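PDB 2G5G: putative lipoprotein from Campylobacter jejuni subsp. jejuni, which binds a cofacial pair of hemes across its dimer and probably serves in bacterial heme uptake or transport. Local coordinates for residues Gln155-Thr163 and Ile196-Met204. Residues are numbered along the deposited sequence; the frame is centred on the assembly and turned at random.
Sequences QPLKGYVST and IQQFKDRRM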
loop_
_atom_site.group_PDB
_atom_site.type_symbol
_atom_site.label_atom_id
_atom_site.label_comp_id
_atom_site.label_asym_id
_atom_site.label_seq_id
_atom_site.Cartn_x
_atom_site.Cartn_y
_atom_site.Cartn_z
ATOM N N GLN A 155 -12.987 3.656 -12.665
ATOM C CA GLN A 155 -13.871 2.834 -13.500
ATOM C C GLN A 155 -13.101 1.691 -14.175
ATOM O O GLN A 155 -11.937 1.873 -14.575
ATOM C CB GLN A 155 -14.624 3.691 -14.539
ATOM C CG GLN A 155 -16.061 4.103 -14.114
ATOM C CD GLN A 155 -17.158 3.339 -14.865
ATOM O OE1 GLN A 155 -17.396 3.570 -16.064
ATOM N NE2 GLN A 155 -17.831 2.434 -14.166
ATOM N N PRO A 156 -13.751 0.513 -14.291
ATOM C CA PRO A 156 -13.143 -0.708 -14.809
ATOM C C PRO A 156 -12.564 -0.576 -16.210
ATOM O O PRO A 156 -13.150 0.052 -17.099
ATOM C CB PRO A 156 -14.302 -1.713 -14.817
ATOM C CG PRO A 156 -15.235 -1.215 -13.809
ATOM C CD PRO A 156 -15.154 0.284 -13.902
ATOM N N LEU A 157 -11.403 -1.196 -16.374
ATOM C CA LEU A 157 -10.756 -1.349 -17.639
ATOM C C LEU A 157 -11.590 -2.217 -18.587
ATOM O O LEU A 157 -12.033 -3.310 -18.225
ATOM C CB LEU A 157 -9.386 -1.985 -17.393
ATOM C CG LEU A 157 -8.329 -1.723 -18.449
ATOM C CD1 LEU A 157 -7.920 -0.262 -18.411
ATOM C CD2 LEU A 157 -7.142 -2.664 -18.222
ATOM N N LYS A 158 -11.802 -1.716 -19.802
ATOM C CA LYS A 158 -12.470 -2.475 -20.855
ATOM C C LYS A 158 -11.459 -3.193 -21.750
ATOM O O LYS A 158 -10.335 -2.734 -21.951
ATOM C CB LYS A 158 -13.378 -1.571 -21.697
ATOM C CG LYS A 158 -14.579 -0.990 -20.921
ATOM C CD LYS A 158 -15.177 0.204 -21.659
ATOM C CE LYS A 158 -15.956 1.107 -20.694
ATOM N NZ LYS A 158 -15.969 2.536 -21.149
ATOM N N GLY A 159 -11.879 -4.330 -22.283
ATOM C CA GLY A 159 -11.020 -5.160 -23.104
ATOM C C GLY A 159 -11.835 -6.350 -23.546
ATOM O O GLY A 159 -12.989 -6.530 -23.106
ATOM N N TYR A 160 -11.232 -7.150 -24.414
ATOM C CA TYR A 160 -11.832 -8.361 -24.918
ATOM C C TYR A 160 -10.964 -9.537 -24.499
ATOM O O TYR A 160 -11.388 -10.351 -23.686
ATOM C CB TYR A 160 -12.032 -8.284 -26.435
ATOM C CG TYR A 160 -12.614 -9.550 -27.010
ATOM C CD1 TYR A 160 -13.889 -9.992 -26.624
ATOM C CD2 TYR A 160 -11.890 -10.321 -27.920
ATOM C CE1 TYR A 160 -14.429 -11.177 -27.141
ATOM C CE2 TYR A 160 -12.424 -11.507 -28.454
ATOM C CZ TYR A 160 -13.692 -11.925 -28.057
ATOM O OH TYR A 160 -14.218 -13.097 -28.566
ATOM N N VAL A 161 -9.734 -9.628 -24.994
ATOM C CA VAL A 161 -8.863 -10.722 -24.532
ATOM C C VAL A 161 -8.026 -10.378 -23.308
ATOM O O VAL A 161 -7.544 -11.280 -22.618
ATOM C CB VAL A 161 -7.925 -11.270 -25.639
ATOM C CG1 VAL A 161 -8.757 -11.786 -26.856
ATOM C CG2 VAL A 161 -6.893 -10.224 -26.045
ATOM N N SER A 162 -7.815 -9.088 -23.046
ATOM C CA SER A 162 -6.890 -8.712 -21.985
ATOM C C SER A 162 -7.519 -8.658 -20.592
ATOM O O SER A 162 -6.796 -8.659 -19.606
ATOM C CB SER A 162 -6.195 -7.359 -22.290
ATOM O OG SER A 162 -7.127 -6.305 -22.242
ATOM N N THR A 163 -8.841 -8.614 -20.522
ATOM C CA THR A 163 -9.532 -8.379 -19.232
ATOM C C THR A 163 -10.461 -9.525 -18.843
ATOM O O THR A 163 -11.362 -9.337 -18.028
ATOM C CB THR A 163 -10.371 -7.092 -19.284
ATOM O OG1 THR A 163 -11.173 -7.115 -20.467
ATOM C CG2 THR A 163 -9.463 -5.872 -19.330
ATOM N N ILE A 196 -4.644 -2.903 -10.677
ATOM C CA ILE A 196 -3.433 -2.096 -10.876
ATOM C C ILE A 196 -2.474 -2.720 -11.887
ATOM O O ILE A 196 -1.898 -1.994 -12.719
ATOM C CB ILE A 196 -2.684 -1.811 -9.546
ATOM C CG1 ILE A 196 -3.454 -0.768 -8.722
ATOM C CG2 ILE A 196 -1.266 -1.266 -9.794
ATOM C CD1 ILE A 196 -3.117 -0.841 -7.255
ATOM N N GLN A 197 -2.274 -4.042 -11.800
ATOM C CA GLN A 197 -1.463 -4.774 -12.812
ATOM C C GLN A 197 -2.062 -4.618 -14.202
ATOM O O GLN A 197 -1.346 -4.324 -15.174
ATOM C CB GLN A 197 -1.334 -6.254 -12.449
ATOM C CG GLN A 197 -0.335 -7.012 -13.289
ATOM C CD GLN A 197 1.071 -7.028 -12.737
ATOM O OE1 GLN A 197 1.936 -7.788 -13.213
ATOM N NE2 GLN A 197 1.331 -6.193 -11.756
ATOM N N GLN A 198 -3.365 -4.795 -14.289
ATOM C CA GLN A 198 -4.112 -4.695 -15.545
ATOM C C GLN A 198 -3.955 -3.306 -16.180
ATOM O O GLN A 198 -3.719 -3.180 -17.398
ATOM C CB GLN A 198 -5.601 -4.996 -15.303
ATOM C CG GLN A 198 -5.915 -6.494 -15.056
ATOM C CD GLN A 198 -6.470 -7.173 -16.287
ATOM O OE1 GLN A 198 -5.727 -7.781 -17.082
ATOM N NE2 GLN A 198 -7.766 -7.054 -16.479
ATOM N N PHE A 199 -4.097 -2.271 -15.343
ATOM C CA PHE A 199 -3.862 -0.890 -15.770
ATOM C C PHE A 199 -2.423 -0.606 -16.212
ATOM O O PHE A 199 -2.237 0.112 -17.197
ATOM C CB PHE A 199 -4.280 0.106 -14.673
ATOM C CG PHE A 199 -5.724 0.535 -14.748
ATOM C CD1 PHE A 199 -6.702 -0.107 -13.978
ATOM C CD2 PHE A 199 -6.103 1.611 -15.535
ATOM C CE1 PHE A 199 -8.036 0.294 -14.036
ATOM C CE2 PHE A 199 -7.441 2.023 -15.591
ATOM C CZ PHE A 199 -8.403 1.360 -14.830
ATOM N N LYS A 200 -1.422 -1.128 -15.484
ATOM C CA LYS A 200 -0.004 -0.984 -15.835
ATOM C C LYS A 200 0.222 -1.598 -17.210
ATOM O O LYS A 200 0.852 -0.996 -18.074
ATOM C CB LYS A 200 0.920 -1.696 -14.834
ATOM C CG LYS A 200 1.069 -0.993 -13.463
ATOM C CD LYS A 200 1.846 -1.847 -12.474
ATOM C CE LYS A 200 2.303 -0.995 -11.266
ATOM N NZ LYS A 200 2.934 -1.887 -10.263
ATOM N N ASP A 201 -0.332 -2.790 -17.410
ATOM C CA ASP A 201 -0.211 -3.525 -18.680
ATOM C C ASP A 201 -0.829 -2.781 -19.859
ATOM O O ASP A 201 -0.245 -2.716 -20.947
ATOM C CB ASP A 201 -0.816 -4.919 -18.489
ATOM C CG ASP A 201 0.096 -5.825 -17.688
ATOM O OD1 ASP A 201 1.316 -5.520 -17.599
ATOM O OD2 ASP A 201 -0.388 -6.837 -17.120
ATOM N N ARG A 202 -1.972 -2.144 -19.606
ATOM C CA ARG A 202 -2.690 -1.369 -20.592
ATOM C C ARG A 202 -1.875 -0.147 -21.027
ATOM O O ARG A 202 -1.759 0.121 -22.220
ATOM C CB ARG A 202 -4.050 -0.930 -20.032
ATOM C CG ARG A 202 -4.932 -0.167 -21.014
ATOM C CD ARG A 202 -5.218 -0.984 -22.272
ATOM N NE ARG A 202 -5.916 -2.257 -22.033
ATOM C CZ ARG A 202 -7.244 -2.384 -21.970
ATOM N NH1 ARG A 202 -8.043 -1.319 -22.106
ATOM N NH2 ARG A 202 -7.787 -3.577 -21.766
ATOM N N ARG A 203 -1.314 0.557 -20.051
ATOM C CA ARG A 203 -0.497 1.758 -20.308
ATOM C C ARG A 203 0.779 1.420 -21.070
ATOM O O ARG A 203 1.038 2.043 -22.095
ATOM C CB ARG A 203 -0.132 2.476 -19.003
ATOM C CG ARG A 203 0.950 3.583 -19.166
ATOM C CD ARG A 203 0.474 4.732 -20.029
ATOM N NE ARG A 203 -0.775 5.311 -19.512
ATOM C CZ ARG A 203 -0.859 6.172 -18.481
ATOM N NH1 ARG A 203 0.219 6.595 -17.830
ATOM N NH2 ARG A 203 -2.051 6.607 -18.109
HETATM N N MSE A 204 1.560 0.456 -20.569
HETATM C CA MSE A 204 2.750 -0.010 -21.283
HETATM C C MSE A 204 2.403 -0.421 -22.721
HETATM O O MSE A 204 3.139 -0.030 -23.642
HETATM C CB MSE A 204 3.484 -1.109 -20.524
HETATM C CG MSE A 204 3.988 -0.641 -19.117
HETATM SE SE MSE A 204 5.288 -1.782 -18.419
HETATM C CE MSE A 204 4.090 -2.610 -17.091
#
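Arg202 and Phe199, on one side of helix 187-210, close round Leu157 of the irregular loop 155-163, pinning the link between helices 144-151 and 165-179 to the heme-pocket helix of this ChaN-type heme-binding fold. The two methyl branches of Leu157 part: CD1 lies over one face of the Phe199 ring, 3.9 Å from the centroid, a CH-pi contact, whereas Leu157 CD2 lies 3.6 Å from Gln198 O on the helix backbone. Leucine and arginine reach toward each other, and Leu157 CG settles over one face of the Arg202 guanidinium, toward its rim, 3.7 Å from NH1. The carbonyl O of Gln155 meets the edge of the Phe199 ring, in its plane. Two successive bends, chi2 58° and chi3 60°, turn the Arg202 chain end-on to Lys158 O, which accepts in the guanidinium plane from both NH1 and NH2, each at 2.7 Å. Arg202 NE is hydrogen-bonded to His233, and Asp236 to Ser162 OG and the backbone N-H groups of Tyr160 and Val161, tying arginine and loop to helix 230-236. One turn before Arg202, the amide end of Gln198 lies across the Thr163 CG2 methyl. Arg202 NH2 also donates to Ser162 OG at 2.8 Å, the hydroxyl lying 18° out of the guanidinium plane.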